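Local coordinates for lysine cyclodeaminase (PDB 5YU3), which cyclises L-lysine with loss of ammonia, probably with its bound NAD as cofactor, and also recognises L-ornithine and L-2,4-diaminobutyric acid, at residues Trp4-Arg9 and Ala110-Val115; Glu22-Ile27 and Leu154-Leu159; Glu56-Ile61 and Ser82-Ala87; Val98-Asp103 and Ala311-Leu316. One frame throughout, in Å; residues are numbered along the deposited sequence.

Contact 1. Residues Trp4-Arg9 and Ala110-Val115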
loop_
_atom_site.group_PDB
_atom_site.type_symbol
_atom_site.label_atom_id
_atom_site.label_comp_id
_atom_site.label_asym_id
_atom_site.label_seq_id
_atom_site.Cartn_x
_atom_site.Cartn_y
_atom_site.Cartn_z
ATOM N N TRP A 4 -3.228 -0.742 17.580
ATOM C CA TRP A 4 -3.230 0.540 18.278
ATOM C C TRP A 4 -3.638 1.614 17.279
ATOM O O TRP A 4 -2.904 1.886 16.325
ATOM C CB TRP A 4 -1.842 0.801 18.847
ATOM C CG TRP A 4 -1.682 2.026 19.696
ATOM C CD1 TRP A 4 -2.663 2.745 20.319
ATOM C CD2 TRP A 4 -0.443 2.662 20.021
ATOM N NE1 TRP A 4 -2.100 3.800 21.015
ATOM C CE2 TRP A 4 -0.742 3.773 20.837
ATOM C CE3 TRP A 4 0.892 2.410 19.681
ATOM C CZ2 TRP A 4 0.246 4.618 21.335
ATOM C CZ3 TRP A 4 1.876 3.258 20.172
ATOM C CH2 TRP A 4 1.544 4.347 20.994
ATOM N N VAL A 5 -4.817 2.202 17.462
ATOM C CA VAL A 5 -5.317 3.242 16.567
ATOM C C VAL A 5 -5.194 4.575 17.285
ATOM O O VAL A 5 -5.740 4.749 18.380
ATOM C CB VAL A 5 -6.769 2.993 16.133
ATOM C CG1 VAL A 5 -7.263 4.142 15.272
ATOM C CG2 VAL A 5 -6.882 1.682 15.364
ATOM N N LEU A 6 -4.494 5.519 16.665
ATOM C CA LEU A 6 -4.488 6.902 17.128
ATOM C C LEU A 6 -5.562 7.662 16.357
ATOM O O LEU A 6 -5.398 7.933 15.167
ATOM C CB LEU A 6 -3.114 7.531 16.923
ATOM C CG LEU A 6 -1.941 6.939 17.699
ATOM C CD1 LEU A 6 -0.712 7.818 17.515
ATOM C CD2 LEU A 6 -2.290 6.793 19.179
ATOM N N GLY A 7 -6.663 8.003 17.022
ATOM C CA GLY A 7 -7.661 8.828 16.374
ATOM C C GLY A 7 -7.139 10.229 16.101
ATOM O O GLY A 7 -6.123 10.662 16.654
ATOM N N ARG A 8 -7.845 10.946 15.217
ATOM C CA ARG A 8 -7.531 12.358 14.986
ATOM C C ARG A 8 -7.482 13.131 16.302
ATOM O O ARG A 8 -6.690 14.072 16.453
ATOM C CB ARG A 8 -8.564 12.989 14.038
ATOM C CG ARG A 8 -10.015 12.898 14.522
ATOM C CD ARG A 8 -11.012 13.653 13.625
ATOM N NE ARG A 8 -11.013 13.135 12.258
ATOM C CZ ARG A 8 -12.092 12.742 11.582
ATOM N NH1 ARG A 8 -13.302 12.798 12.134
ATOM N NH2 ARG A 8 -11.955 12.289 10.340
ATOM N N ARG A 9 -8.322 12.748 17.264
ATOM C CA ARG A 9 -8.313 13.398 18.569
ATOM C C ARG A 9 -6.996 13.142 19.295
ATOM O O ARG A 9 -6.411 14.062 19.879
ATOM C CB ARG A 9 -9.511 12.905 19.387
ATOM C CG ARG A 9 -9.389 13.105 20.885
ATOM C CD ARG A 9 -9.716 14.533 21.277
ATOM N NE ARG A 9 -9.720 14.710 22.731
ATOM C CZ ARG A 9 -9.816 15.893 23.331
ATOM N NH1 ARG A 9 -9.922 16.996 22.598
ATOM N NH2 ARG A 9 -9.805 15.976 24.654
ATOM N N ALA A 110 -0.202 -0.627 14.356
ATOM C CA ALA A 110 -0.529 0.759 14.661
ATOM C C ALA A 110 -1.007 1.463 13.399
ATOM O O ALA A 110 -0.583 1.133 12.284
ATOM C CB ALA A 110 0.676 1.485 15.273
ATOM N N LEU A 111 -1.909 2.426 13.592
ATOM C CA LEU A 111 -2.523 3.170 12.497
ATOM C C LEU A 111 -2.828 4.587 12.968
ATOM O O LEU A 111 -3.399 4.755 14.047
ATOM C CB LEU A 111 -3.812 2.471 12.041
ATOM C CG LEU A 111 -4.659 3.198 11.003
ATOM C CD1 LEU A 111 -3.883 3.316 9.704
ATOM C CD2 LEU A 111 -5.964 2.441 10.790
ATOM N N MET A 112 -2.480 5.597 12.162
ATOM C CA MET A 112 -2.706 6.986 12.565
ATOM C C MET A 112 -2.914 7.879 11.350
ATOM O O MET A 112 -2.631 7.500 10.208
ATOM C CB MET A 112 -1.532 7.529 13.400
ATOM C CG MET A 112 -0.210 7.599 12.630
ATOM S SD MET A 112 1.110 8.416 13.559
ATOM C CE MET A 112 0.528 10.111 13.525
ATOM N N ASP A 113 -3.416 9.086 11.625
ATOM C CA ASP A 113 -3.534 10.135 10.613
ATOM C C ASP A 113 -2.202 10.382 9.919
ATOM O O ASP A 113 -1.136 10.340 10.543
ATOM C CB ASP A 113 -3.991 11.443 11.269
ATOM C CG ASP A 113 -3.858 12.634 10.337
ATOM O OD1 ASP A 113 -4.537 12.629 9.292
ATOM O OD2 ASP A 113 -3.091 13.575 10.652
ATOM N N GLY A 114 -2.273 10.696 8.621
ATOM C CA GLY A 114 -1.098 11.100 7.871
ATOM C C GLY A 114 -1.099 12.551 7.417
ATOM O O GLY A 114 -0.092 13.022 6.878
ATOM N N VAL A 115 -2.198 13.281 7.632
ATOM C CA VAL A 115 -2.285 14.668 7.155
ATOM C C VAL A 115 -1.303 15.565 7.910
ATOM O O VAL A 115 -0.448 16.231 7.304
ATOM C CB VAL A 115 -3.723 15.202 7.277
ATOM C CG1 VAL A 115 -3.764 16.695 6.923
ATOM C CG2 VAL A 115 -4.670 14.425 6.377
#
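Trp-4 meets Ala-110 through its CB and not through its flat indole: CB of Trp-4 stands 4.4 Å from CB of Ala-110, while the ring system leads off to the side chains of Leu-316, Ala-319 and Ala-320 on helix 305-321 and to Arg-327. Its NE1, on the rim of the indole, is hydrogen-bonded to the carbonyl of Leu-324. The other flat group is the Asp-113 carboxylate. Asp-113 caps the start of the next helix: its OD1 accepts from Val-115 N, 2.9 Å away, the donor lying above the carboxylate plane, about 50° out. The same OD1 is shared with His-332 N of the second subunit, and OD2 takes Leu-116 N, so one acid caps the N-terminal end of the next helix and also bonds to the second subunit. Between these groups lies a short parallel strand pair. Leu-111 N reaches Trp-4 O at 3.0 Å, and Leu-6 N reaches Leu-111 O at 2.9 Å; Leu-111 thus gives its N-H to Trp-4 and takes the N-H of Leu-6, the alternating ladder of a parallel pair. Strand 108-113 is flanked on its other edge by strand 94-102, placing residues 4-6 within the mixed sheet of the subunit. Leu-6 and Met-112 share the helix-covered face, CB of Leu-6 3.9 Å from CB of Met-112. There the flexible methionine, with CG between backbone N and carbonyl carbon (chi1 64°), turns away from Leu-6 toward Phe-315. Val-5 and Leu-111 occupy the other face, where Leu-111 packs on Leu-111 of the second subunit.

Contact 2. Residues Glu22-Ile27 and Leu154-Leu159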
loop_
_atom_site.group_PDB
_atom_site.type_symbol
_atom_site.label_atom_id
_atom_site.label_comp_id
_atom_site.label_asym_id
_atom_site.label_seq_id
_atom_site.Cartn_x
_atom_site.Cartn_y
_atom_site.Cartn_z
ATOM N N GLU A 22 8.011 22.514 19.606
ATOM C CA GLU A 22 8.793 21.399 20.111
ATOM C C GLU A 22 8.576 20.143 19.273
ATOM O O GLU A 22 9.527 19.393 19.008
ATOM C CB GLU A 22 8.446 21.137 21.574
ATOM C CG GLU A 22 8.955 19.790 22.051
ATOM C CD GLU A 22 10.456 19.756 22.237
ATOM O OE1 GLU A 22 11.096 20.831 22.149
ATOM O OE2 GLU A 22 10.998 18.651 22.477
ATOM N N LEU A 23 7.338 19.900 18.833
ATOM C CA LEU A 23 7.083 18.710 18.024
ATOM C C LEU A 23 7.791 18.807 16.674
ATOM O O LEU A 23 8.350 17.818 16.189
ATOM C CB LEU A 23 5.582 18.510 17.830
ATOM C CG LEU A 23 5.172 17.244 17.072
ATOM C CD1 LEU A 23 5.552 15.973 17.841
ATOM C CD2 LEU A 23 3.678 17.286 16.770
ATOM N N MET A 24 7.794 19.993 16.071
ATOM C CA MET A 24 8.532 20.178 14.824
ATOM C C MET A 24 10.031 19.994 15.047
ATOM O O MET A 24 10.704 19.339 14.246
ATOM C CB MET A 24 8.224 21.551 14.224
ATOM C CG MET A 24 8.989 21.860 12.917
ATOM S SD MET A 24 8.586 20.732 11.551
ATOM C CE MET A 24 7.185 21.539 10.808
ATOM N N ARG A 25 10.566 20.527 16.153
ATOM C CA ARG A 25 11.986 20.360 16.445
ATOM C C ARG A 25 12.348 18.894 16.646
ATOM O O ARG A 25 13.411 18.447 16.190
ATOM C CB ARG A 25 12.384 21.172 17.678
ATOM C CG ARG A 25 12.562 22.669 17.380
ATOM C CD ARG A 25 13.332 23.393 18.480
ATOM N NE ARG A 25 13.513 24.811 18.172
ATOM C CZ ARG A 25 12.680 25.766 18.575
ATOM N NH1 ARG A 25 11.615 25.446 19.311
ATOM N NH2 ARG A 25 12.910 27.037 18.252
ATOM N N ARG A 26 11.483 18.127 17.327
ATOM C CA ARG A 26 11.748 16.699 17.487
ATOM C C ARG A 26 11.854 16.010 16.135
ATOM O O ARG A 26 12.741 15.175 15.929
ATOM C CB ARG A 26 10.655 16.022 18.318
ATOM C CG ARG A 26 10.654 16.410 19.783
ATOM C CD ARG A 26 9.645 15.568 20.587
ATOM N NE ARG A 26 9.417 16.145 21.909
ATOM C CZ ARG A 26 8.542 15.675 22.790
ATOM N NH1 ARG A 26 7.792 14.615 22.491
ATOM N NH2 ARG A 26 8.410 16.271 23.972
ATOM N N ILE A 27 10.959 16.349 15.205
ATOM C CA ILE A 27 10.973 15.690 13.901
ATOM C C ILE A 27 12.174 16.150 13.077
ATOM O O ILE A 27 12.806 15.343 12.383
ATOM C CB ILE A 27 9.635 15.917 13.172
ATOM C CG1 ILE A 27 8.518 15.191 13.944
ATOM C CG2 ILE A 27 9.688 15.387 11.730
ATOM C CD1 ILE A 27 7.110 15.561 13.519
ATOM N N LEU A 154 7.101 27.455 6.222
ATOM C CA LEU A 154 7.422 28.661 6.982
ATOM C C LEU A 154 7.734 28.321 8.438
ATOM O O LEU A 154 8.729 28.796 8.996
ATOM C CB LEU A 154 6.267 29.658 6.893
ATOM C CG LEU A 154 6.366 30.806 7.910
ATOM C CD1 LEU A 154 7.655 31.587 7.705
ATOM C CD2 LEU A 154 5.185 31.722 7.789
ATOM N N HIS A 155 6.933 27.450 9.052
ATOM C CA HIS A 155 7.141 27.152 10.464
ATOM C C HIS A 155 8.495 26.490 10.692
ATOM O O HIS A 155 9.297 26.960 11.507
ATOM C CB HIS A 155 6.004 26.274 10.992
ATOM C CG HIS A 155 6.162 25.915 12.435
ATOM N ND1 HIS A 155 5.746 24.709 12.960
ATOM C CD2 HIS A 155 6.702 26.612 13.464
ATOM C CE1 HIS A 155 6.018 24.684 14.254
ATOM N NE2 HIS A 155 6.602 25.824 14.584
ATOM N N ALA A 156 8.780 25.402 9.961
ATOM C CA ALA A 156 10.053 24.703 10.145
ATOM C C ALA A 156 11.244 25.618 9.865
ATOM O O ALA A 156 12.221 25.630 10.620
ATOM C CB ALA A 156 10.116 23.470 9.241
ATOM N N LEU A 157 11.201 26.363 8.759
ATOM C CA LEU A 157 12.348 27.203 8.425
ATOM C C LEU A 157 12.556 28.295 9.465
ATOM O O LEU A 157 13.702 28.648 9.768
ATOM C CB LEU A 157 12.180 27.805 7.027
ATOM C CG LEU A 157 12.245 26.729 5.939
ATOM C CD1 LEU A 157 11.802 27.291 4.590
ATOM C CD2 LEU A 157 13.640 26.121 5.861
ATOM N N SER A 158 11.466 28.816 10.042
ATOM C CA SER A 158 11.593 29.833 11.082
ATOM C C SER A 158 12.259 29.295 12.344
ATOM O O SER A 158 12.761 30.091 13.144
ATOM C CB SER A 158 10.220 30.435 11.422
ATOM O OG SER A 158 9.475 29.581 12.295
ATOM N N LEU A 159 12.296 27.967 12.541
ATOM C CA LEU A 159 12.981 27.421 13.705
ATOM C C LEU A 159 14.466 27.219 13.479
ATOM O O LEU A 159 15.205 27.045 14.455
ATOM C CB LEU A 159 12.372 26.072 14.132
ATOM C CG LEU A 159 10.868 26.079 14.406
ATOM C CD1 LEU A 159 10.405 24.670 14.710
ATOM C CD2 LEU A 159 10.505 27.016 15.558
#
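Met-24 reaches across to three residues of helix 154-159 with different parts of its chain. Its CB lies 3.8 Å from CE1 of His-155, its CG 3.6 Å from CD1 of Leu-159, and its CE 3.8 Å from CB of Ala-156. The chain leaves with CG anti to the backbone N (chi1 178°) and then bends at chi2 and chi3, which brings the methyl round to Ala-156; a long, unbranched, flexible side chain suits such a path, and the small alanine gives it a shallow seat. Arg-25 lays one face of its guanidinium over CD2 of Leu-159, NH2 being 3.6 Å from that methyl, which sits toward the rim of the group. Leu-159 therefore divides its branches, CD1 to methionine and CD2 to arginine. Further out, His-155 is fixed at both nitrogens: NE2 to Asp-21, one residue ahead of segment 22-27, and ND1 to the hydroxyl of Tyr-341 of the second subunit, which also packs on Met-24. Phe-185 meets the imidazole edge-to-face. Segments 22-27 and 154-159 cross steeply, at -77°, their axes 10.2 Å apart, packing helix 148-160, which follows strand 140-144 of the parallel, probably Rossmann-type sheet, against helix 20-39. No hydrogen bond joins the segments; cohesion comes from burying thioether and leucine carbon, while Arg-25, an exposed residue, covers part of Leu-159 and can probably keep its charge hydrated.

Contact 3. Residues Glu56-Ile61 and Ser82-Ala87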
loop_
_atom_site.group_PDB
_atom_site.type_symbol
_atom_site.label_atom_id
_atom_site.label_comp_id
_atom_site.label_asym_id
_atom_site.label_seq_id
_atom_site.Cartn_x
_atom_site.Cartn_y
_atom_site.Cartn_z
ATOM N N GLU A 56 -10.257 12.926 -12.549
ATOM C CA GLU A 56 -11.404 13.706 -12.103
ATOM C C GLU A 56 -11.320 13.992 -10.610
ATOM O O GLU A 56 -10.896 13.123 -9.842
ATOM C CB GLU A 56 -12.723 12.973 -12.382
ATOM C CG GLU A 56 -12.880 12.524 -13.808
ATOM C CD GLU A 56 -12.729 13.677 -14.767
ATOM O OE1 GLU A 56 -13.291 14.759 -14.478
ATOM O OE2 GLU A 56 -12.037 13.510 -15.796
ATOM N N PRO A 57 -11.772 15.175 -10.158
ATOM C CA PRO A 57 -12.377 16.351 -11.007
ATOM C C PRO A 57 -11.200 17.121 -11.694
ATOM O O PRO A 57 -11.417 17.834 -12.705
ATOM C CB PRO A 57 -13.019 17.062 -10.159
ATOM C CG PRO A 57 -12.361 16.787 -8.715
ATOM C CD PRO A 57 -11.983 15.540 -8.712
ATOM N N VAL A 58 -10.003 16.992 -11.130
ATOM C CA VAL A 58 -8.757 17.475 -11.729
ATOM C C VAL A 58 -7.699 16.399 -11.541
ATOM O O VAL A 58 -7.819 15.546 -10.650
ATOM C CB VAL A 58 -8.285 18.797 -11.088
ATOM C CG1 VAL A 58 -9.355 19.873 -11.212
ATOM C CG2 VAL A 58 -7.955 18.570 -9.638
ATOM N N PRO A 59 -6.654 16.398 -12.370
ATOM C CA PRO A 59 -5.648 15.332 -12.268
ATOM C C PRO A 59 -4.972 15.313 -10.906
ATOM O O PRO A 59 -4.498 16.337 -10.404
ATOM C CB PRO A 59 -4.663 15.659 -13.391
ATOM C CG PRO A 59 -5.552 16.585 -14.360
ATOM C CD PRO A 59 -6.339 17.258 -13.571
ATOM N N GLY A 60 -4.950 14.128 -10.305
ATOM C CA GLY A 60 -4.296 13.905 -9.033
ATOM C C GLY A 60 -3.734 12.499 -8.997
ATOM O O GLY A 60 -3.703 11.817 -10.032
ATOM N N ILE A 61 -3.275 12.046 -7.833
ATOM C CA ILE A 61 -2.643 10.735 -7.741
ATOM C C ILE A 61 -2.815 10.223 -6.321
ATOM O O ILE A 61 -2.933 10.999 -5.372
ATOM C CB ILE A 61 -1.149 10.787 -8.170
ATOM C CG1 ILE A 61 -0.593 9.372 -8.390
ATOM C CG2 ILE A 61 -0.294 11.576 -7.173
ATOM C CD1 ILE A 61 0.781 9.344 -9.068
ATOM N N SER A 82 -5.055 15.445 -4.269
ATOM C CA SER A 82 -6.333 15.730 -4.926
ATOM C C SER A 82 -6.543 17.232 -4.861
ATOM O O SER A 82 -7.217 17.748 -3.958
ATOM C CB SER A 82 -7.485 14.967 -4.261
ATOM O OG SER A 82 -7.160 13.584 -4.109
ATOM N N PRO A 83 -5.975 17.974 -5.818
ATOM C CA PRO A 83 -5.844 19.431 -5.660
ATOM C C PRO A 83 -7.151 20.197 -5.728
ATOM O O PRO A 83 -7.150 21.396 -5.416
ATOM C CB PRO A 83 -4.912 19.825 -6.810
ATOM C CG PRO A 83 -4.933 18.543 -7.778
ATOM C CD PRO A 83 -5.202 17.497 -7.022
ATOM N N ALA A 84 -8.253 19.572 -6.121
ATOM C CA ALA A 84 -9.554 20.215 -6.024
ATOM C C ALA A 84 -10.203 20.026 -4.661
ATOM O O ALA A 84 -11.277 20.584 -4.431
ATOM C CB ALA A 84 -10.500 19.696 -7.112
ATOM N N ASN A 85 -9.584 19.258 -3.756
ATOM C CA ASN A 85 -10.199 19.009 -2.453
ATOM C C ASN A 85 -10.548 20.288 -1.700
ATOM O O ASN A 85 -11.683 20.390 -1.205
ATOM C CB ASN A 85 -9.282 18.116 -1.604
ATOM C CG ASN A 85 -9.622 16.641 -1.731
ATOM O OD1 ASN A 85 -10.458 16.259 -2.546
ATOM N ND2 ASN A 85 -8.970 15.805 -0.922
ATOM N N PRO A 86 -9.653 21.276 -1.560
ATOM C CA PRO A 86 -10.009 22.453 -0.740
ATOM C C PRO A 86 -11.219 23.205 -1.263
ATOM O O PRO A 86 -12.174 23.446 -0.508
ATOM C CB PRO A 86 -8.724 23.290 -0.766
ATOM C CG PRO A 86 -7.605 22.159 -1.023
ATOM C CD PRO A 86 -8.168 21.334 -1.870
ATOM N N ALA A 87 -11.220 23.547 -2.553
ATOM C CA ALA A 87 -12.292 24.358 -3.124
ATOM C C ALA A 87 -13.598 23.581 -3.230
ATOM O O ALA A 87 -14.673 24.133 -2.968
ATOM C CB ALA A 87 -11.874 24.881 -4.502
#
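Val-58 pushes its CG2 into the corner formed by Pro-83 and Ala-84, 3.5 Å from CG of Pro-83 and 3.8 Å from CB of Ala-84. With CG1 anti to the carbonyl carbon (chi1 -58°), CG2 falls between the backbone N and the carbonyl carbon, facing the turn. The Ala-84 methyl is in turn a small bump touched from another direction by the ring of Pro-57, whose CG is 3.8 Å away from CB of Ala-84; the cis peptide bond before Pro-57 probably helps bring this ring over. Pro-83 also slips its CG to within 3.5 Å of Pro-59 O, and Gly-60 suits its place because a CB would press on Pro-83 CD. The receiving surface is a type I turn, Ser-82 to Asn-85, closed by Asn-85 N to Ser-82 O, and a proline fits its second position. With an alanine in place of Pro-83 the ring atoms CG and CD are gone, and the Val-58 methyl would probably face a gap while the turn flexes more freely. The side chain of Pro-83 comes within about 5 Å of the bound NAD. The contact joins the start of strand 60-69 to the passage between strand 73-81 and helix 85-89, with Thr-104 of the second subunit packed on Pro-57.

Contact 4. Residues Val98-Asp103 and Ala311-Leu316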
loop_
_atom_site.group_PDB
_atom_site.type_symbol
_atom_site.label_atom_id
_atom_site.label_comp_id
_atom_site.label_asym_id
_atom_site.label_seq_id
_atom_site.Cartn_x
_atom_site.Cartn_y
_atom_site.Cartn_z
ATOM N N VAL A 98 -1.039 6.534 7.968
ATOM C CA VAL A 98 0.227 5.823 8.108
ATOM C C VAL A 98 -0.008 4.606 8.989
ATOM O O VAL A 98 -0.537 4.737 10.099
ATOM C CB VAL A 98 1.344 6.702 8.708
ATOM C CG1 VAL A 98 2.713 6.069 8.441
ATOM C CG2 VAL A 98 1.295 8.125 8.137
ATOM N N ALA A 99 0.386 3.430 8.500
ATOM C CA ALA A 99 0.226 2.188 9.247
ATOM C C ALA A 99 1.584 1.572 9.559
ATOM O O ALA A 99 2.565 1.775 8.834
ATOM C CB ALA A 99 -0.637 1.176 8.467
ATOM N N ARG A 100 1.633 0.801 10.645
ATOM C CA ARG A 100 2.819 0.048 11.011
ATOM C C ARG A 100 2.443 -1.423 11.144
ATOM O O ARG A 100 1.381 -1.746 11.684
ATOM C CB ARG A 100 3.421 0.563 12.323
ATOM C CG ARG A 100 4.704 -0.147 12.705
ATOM C CD ARG A 100 5.418 0.564 13.830
ATOM N NE ARG A 100 6.029 1.806 13.365
ATOM C CZ ARG A 100 6.932 2.492 14.057
ATOM N NH1 ARG A 100 7.324 2.050 15.238
ATOM N NH2 ARG A 100 7.442 3.621 13.557
ATOM N N TYR A 101 3.302 -2.296 10.616
ATOM C CA TYR A 101 3.104 -3.744 10.598
ATOM C C TYR A 101 4.295 -4.426 11.257
ATOM O O TYR A 101 5.441 -4.040 11.027
ATOM C CB TYR A 101 2.945 -4.266 9.149
ATOM C CG TYR A 101 1.784 -3.639 8.421
ATOM C CD1 TYR A 101 1.921 -2.407 7.788
ATOM C CD2 TYR A 101 0.536 -4.264 8.390
ATOM C CE1 TYR A 101 0.865 -1.822 7.145
ATOM C CE2 TYR A 101 -0.536 -3.683 7.740
ATOM C CZ TYR A 101 -0.364 -2.457 7.120
ATOM O OH TYR A 101 -1.412 -1.856 6.473
ATOM N N ASP A 102 4.032 -5.447 12.074
ATOM C CA ASP A 102 5.126 -6.210 12.657
ATOM C C ASP A 102 5.861 -6.966 11.561
ATOM O O ASP A 102 5.234 -7.659 10.752
ATOM C CB ASP A 102 4.604 -7.192 13.710
ATOM C CG ASP A 102 5.726 -7.935 14.405
ATOM O OD1 ASP A 102 6.469 -7.294 15.171
ATOM O OD2 ASP A 102 5.873 -9.152 14.185
ATOM N N ASP A 103 7.190 -6.831 11.524
ATOM C CA ASP A 103 7.958 -7.489 10.469
ATOM C C ASP A 103 8.005 -9.002 10.648
ATOM O O ASP A 103 8.145 -9.739 9.661
ATOM C CB ASP A 103 9.384 -6.947 10.418
ATOM C CG ASP A 103 10.105 -7.357 9.151
ATOM O OD1 ASP A 103 9.591 -7.037 8.059
ATOM O OD2 ASP A 103 11.174 -8.000 9.233
ATOM N N ALA A 311 8.751 10.205 11.534
ATOM C CA ALA A 311 7.773 11.076 12.181
ATOM C C ALA A 311 6.733 10.265 12.944
ATOM O O ALA A 311 6.285 10.674 14.024
ATOM C CB ALA A 311 7.099 11.976 11.153
ATOM N N MET A 312 6.327 9.115 12.396
ATOM C CA MET A 312 5.398 8.259 13.134
ATOM C C MET A 312 6.006 7.813 14.454
ATOM O O MET A 312 5.327 7.815 15.493
ATOM C CB MET A 312 4.994 7.045 12.289
ATOM C CG MET A 312 4.032 6.090 13.014
ATOM S SD MET A 312 3.068 5.111 11.837
ATOM C CE MET A 312 1.909 4.244 12.912
ATOM N N GLU A 313 7.293 7.463 14.447
ATOM C CA GLU A 313 7.943 7.062 15.693
ATOM C C GLU A 313 7.865 8.174 16.730
ATOM O O GLU A 313 7.667 7.911 17.921
ATOM C CB GLU A 313 9.397 6.680 15.429
ATOM C CG GLU A 313 10.097 6.012 16.601
ATOM C CD GLU A 313 9.560 4.618 16.896
ATOM O OE1 GLU A 313 8.936 4.009 15.998
ATOM O OE2 GLU A 313 9.773 4.131 18.030
ATOM N N VAL A 314 8.019 9.428 16.298
ATOM C CA VAL A 314 7.929 10.542 17.238
ATOM C C VAL A 314 6.529 10.621 17.840
ATOM O O VAL A 314 6.368 10.824 19.052
ATOM C CB VAL A 314 8.321 11.861 16.549
ATOM C CG1 VAL A 314 7.998 13.039 17.467
ATOM C CG2 VAL A 314 9.801 11.835 16.188
ATOM N N PHE A 315 5.499 10.458 17.007
ATOM C CA PHE A 315 4.128 10.458 17.505
ATOM C C PHE A 315 3.862 9.271 18.427
ATOM O O PHE A 315 3.205 9.419 19.463
ATOM C CB PHE A 315 3.139 10.442 16.339
ATOM C CG PHE A 315 2.822 11.805 15.803
ATOM C CD1 PHE A 315 1.841 12.583 16.396
ATOM C CD2 PHE A 315 3.525 12.322 14.728
ATOM C CE1 PHE A 315 1.546 13.848 15.903
ATOM C CE2 PHE A 315 3.239 13.590 14.233
ATOM C CZ PHE A 315 2.248 14.354 14.828
ATOM N N LEU A 316 4.327 8.077 18.056
ATOM C CA LEU A 316 4.042 6.906 18.886
ATOM C C LEU A 316 4.752 6.987 20.230
ATOM O O LEU A 316 4.218 6.511 21.240
ATOM C CB LEU A 316 4.446 5.624 18.158
ATOM C CG LEU A 316 3.648 5.301 16.900
ATOM C CD1 LEU A 316 4.046 3.932 16.367
ATOM C CD2 LEU A 316 2.144 5.382 17.158
#
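Met-312 lays its thioether along Val-98, SD 3.5 Å from CG1 of that valine, and carries its methyl on to Arg-100, CE being 4.0 Å from CB. Extended beyond CG, it reaches down from the helix to the strand, where a soft, unbranched chain can follow the surface. Arg-100 climbs the other way: CG is anti to the backbone N (chi1 -177°), and a bend at chi3 turns the guanidinium up to the helix. There NH1 and NH2 both grip a single oxygen of Glu-313, at 2.6 Å from NH1 to OE1 and 2.9 Å from NH2 to OE1. Guanidinium and carboxylate are nearly coplanar, 12° apart. CD1 of Leu-316 sits over the centre of one guanidinium face, so the buried charge is paired at its edge and covered by carbon above. A leucine in place of Arg-100 would probably leave Glu-313 without this mate and Leu-316 without its flat seat. Val-98 also touches Lys-77, which lines the proline pocket. Helix 311-316 crosses strand 98-102 at -83°, the axes 10.3 Å apart, a helix layer packed across a mixed, mostly antiparallel sheet, an alpha+beta arrangement, in what is probably the substrate-binding and dimer-forming part of this family's subunit.

In the fold
Contacts 1 and 4 lie closest, centres 10 Å apart, and share the mixed sheet: strands 94-102 and 108-113 are neighbours in it, while helix 305-321 covers one face. Contact 3, 24 Å from contact 1 and 28 Å from contact 4 between centres, reaches the far part of the same sheet, beside NAD. Contact 2 brings helix 148-160, which follows a strand of the separate parallel, probably Rossmann-type sheet, against helix 20-39; Leu-23 of that helix touches Val-314 and Phe-315, linking it to contact 4. Along the chain contacts 1, 2 and 4 interleave, whereas contact 3 falls within the spans of contacts 1 and 2 and closes before contact 4 opens. All four touch the second subunit, so the dimer interface runs past each of them.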